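Local coordinates for protein 2-methyl-3-hydroxypyridine-5-carboxylic acid oxygenase (Mesorhizobium loti, PDB 3ALJ) that probably uses a bound FAD to oxygenate 2-methyl-3-hydroxypyridine-5-carboxylic acid, with opening of the pyridine ring, at residues 12-17 / 28-33. Residues are numbered along the deposited sequence; the frame is centred on the assembly and turned at random.
Sequences RRAEVA and IALKQN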
loop_
_atom_site.group_PDB
_atom_site.type_symbol
_atom_site.label_atom_id
_atom_site.label_comp_id
_atom_site.label_asym_id
_atom_site.label_seq_id
_atom_site.Cartn_x
_atom_site.Cartn_y
_atom_site.Cartn_z
ATOM N N ARG A 12 28.057 2.009 8.408
ATOM C CA ARG A 12 27.242 0.823 8.281
ATOM C C ARG A 12 26.687 0.723 6.828
ATOM O O ARG A 12 26.327 1.703 6.240
ATOM C CB ARG A 12 26.097 1.068 9.253
ATOM C CG ARG A 12 26.512 1.355 10.704
ATOM C CD ARG A 12 25.193 1.673 11.466
ATOM N NE ARG A 12 24.699 3.051 11.320
ATOM C CZ ARG A 12 23.633 3.522 11.997
ATOM N NH1 ARG A 12 23.267 4.760 11.846
ATOM N NH2 ARG A 12 23.015 2.734 12.834
ATOM N N ARG A 13 26.660 -0.489 6.286
ATOM C CA ARG A 13 26.153 -0.698 4.955
ATOM C C ARG A 13 24.820 -1.531 4.963
ATOM O O ARG A 13 24.749 -2.510 5.663
ATOM C CB ARG A 13 27.208 -1.474 4.154
ATOM C CG ARG A 13 26.784 -1.436 2.633
ATOM C CD ARG A 13 27.643 -2.013 1.615
ATOM N NE ARG A 13 28.847 -1.225 1.636
ATOM C CZ ARG A 13 29.899 -1.606 0.936
ATOM N NH1 ARG A 13 31.053 -0.896 1.038
ATOM N NH2 ARG A 13 29.814 -2.690 0.168
ATOM N N ALA A 14 23.851 -1.020 4.194
ATOM C CA ALA A 14 22.586 -1.793 4.043
ATOM C C ALA A 14 22.413 -2.065 2.547
ATOM O O ALA A 14 22.623 -1.226 1.701
ATOM C CB ALA A 14 21.474 -0.906 4.558
ATOM N N GLU A 15 21.905 -3.288 2.328
ATOM C CA GLU A 15 21.479 -3.671 0.923
ATOM C C GLU A 15 19.966 -3.965 1.053
ATOM O O GLU A 15 19.530 -4.785 1.859
ATOM C CB GLU A 15 22.250 -4.957 0.484
ATOM C CG GLU A 15 23.741 -4.694 0.273
ATOM C CD GLU A 15 24.030 -4.008 -1.015
ATOM O OE1 GLU A 15 23.092 -3.713 -1.782
ATOM O OE2 GLU A 15 25.198 -3.742 -1.297
ATOM N N VAL A 16 19.183 -3.266 0.217
ATOM C CA VAL A 16 17.734 -3.346 0.236
ATOM C C VAL A 16 17.308 -4.014 -1.040
ATOM O O VAL A 16 17.730 -3.578 -2.178
ATOM C CB VAL A 16 17.153 -1.937 0.331
ATOM C CG1 VAL A 16 15.605 -1.990 0.267
ATOM C CG2 VAL A 16 17.621 -1.201 1.562
ATOM N N ALA A 17 16.551 -5.091 -0.945
ATOM C CA ALA A 17 15.918 -5.716 -2.107
ATOM C C ALA A 17 14.482 -5.221 -2.248
ATOM O O ALA A 17 13.643 -5.509 -1.361
ATOM C CB ALA A 17 15.931 -7.264 -1.785
ATOM N N ILE A 28 15.480 5.467 2.307
ATOM C CA ILE A 28 15.549 6.889 2.638
ATOM C C ILE A 28 15.828 7.042 4.110
ATOM O O ILE A 28 16.683 7.833 4.485
ATOM C CB ILE A 28 14.246 7.547 2.254
ATOM C CG1 ILE A 28 14.103 7.688 0.761
ATOM C CG2 ILE A 28 14.168 8.946 2.925
ATOM C CD1 ILE A 28 12.621 7.979 0.300
ATOM N N ALA A 29 15.091 6.281 4.925
ATOM C CA ALA A 29 15.223 6.424 6.392
ATOM C C ALA A 29 16.618 6.041 6.840
ATOM O O ALA A 29 17.300 6.785 7.646
ATOM C CB ALA A 29 14.209 5.625 7.200
ATOM N N LEU A 30 17.185 4.998 6.240
ATOM C CA LEU A 30 18.531 4.532 6.629
ATOM C C LEU A 30 19.499 5.545 6.115
ATOM O O LEU A 30 20.444 5.923 6.868
ATOM C CB LEU A 30 18.781 3.094 6.053
ATOM C CG LEU A 30 17.941 2.059 6.712
ATOM C CD1 LEU A 30 18.019 0.768 5.777
ATOM C CD2 LEU A 30 18.377 1.735 8.126
ATOM N N LYS A 31 19.352 6.042 4.872
ATOM C CA LYS A 31 20.336 7.032 4.316
ATOM C C LYS A 31 20.316 8.329 5.180
ATOM O O LYS A 31 21.393 8.910 5.434
ATOM C CB LYS A 31 20.028 7.322 2.827
ATOM C CG LYS A 31 21.066 8.188 2.068
ATOM C CD LYS A 31 22.375 7.333 1.849
ATOM C CE LYS A 31 23.222 8.364 1.077
ATOM N NZ LYS A 31 24.571 7.766 0.836
ATOM N N GLN A 32 19.149 8.714 5.681
ATOM C CA GLN A 32 19.108 9.967 6.513
ATOM C C GLN A 32 19.821 9.736 7.802
ATOM O O GLN A 32 20.375 10.722 8.335
ATOM C CB GLN A 32 17.621 10.317 6.817
ATOM C CG GLN A 32 16.887 10.895 5.649
ATOM C CD GLN A 32 15.435 11.291 5.954
ATOM O OE1 GLN A 32 14.897 12.171 5.265
ATOM N NE2 GLN A 32 14.826 10.682 6.992
ATOM N N ASN A 33 19.893 8.524 8.297
ATOM C CA ASN A 33 20.647 8.221 9.500
ATOM C C ASN A 33 22.141 7.910 9.248
ATOM O O ASN A 33 22.826 7.466 10.202
ATOM C CB ASN A 33 19.987 7.020 10.164
ATOM C CG ASN A 33 18.640 7.396 10.837
ATOM O OD1 ASN A 33 17.846 6.506 11.311
ATOM N ND2 ASN A 33 18.452 8.698 11.021
#
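Arg-12, just ahead of strand 13-17, reaches across to Asn-33, the residue with which the chain leaves helix 21-32. The arginine CG lies beside its own backbone N, with chi1 at -56°, and the side chain bends at chi3, near -82°, which carries the guanidinium over to the helix end. There Arg-12 NH1 gives a weak hydrogen bond to the backbone O of Asn-33, 3.2 Å long and bent to 124° at the hydrogen; the oxygen sits at the edge of the guanidinium, near its plane. The firmer grip on the same NH1 is a salt bridge with Glu-316, in the loop that follows helix 300-314. The arginine was modelled in two conformers, so the already weak bond to Asn-33, which belongs to one of them, is doubtful.

Ala-14 comes next on the helix-facing side, its CB 4.0 Å from CD1 of Leu-30. The CA atoms of Ala-14 and Leu-30, 7.9 Å apart, are the nearest such pair between the segments. The pair illustrates how a beta-alpha-beta crossover of Rossmann type lays its helix on the sheet through the strand residues that face it: helix 21-32 leads from strand 13-17 to strand 36-40, its parallel neighbour. The turn between the first strand and the helix carries a glycine pattern, Gly-18, Gly-20 and Gly-23, consistent with its place beside FAD, whereas the side chain of Leu-30 is about 13 Å from the cofactor.

Glu-15 points away from the helix and hydrogen-bonds His-40 through OE1. With Val-16 the strand again turns a side chain toward the helix, but Val-16 CG2 stays 4.7 Å from Leu-30 CD1; the valine packs on Val-37 and Leu-39 of strand 36-40, and Leu-30 also touches Val-37.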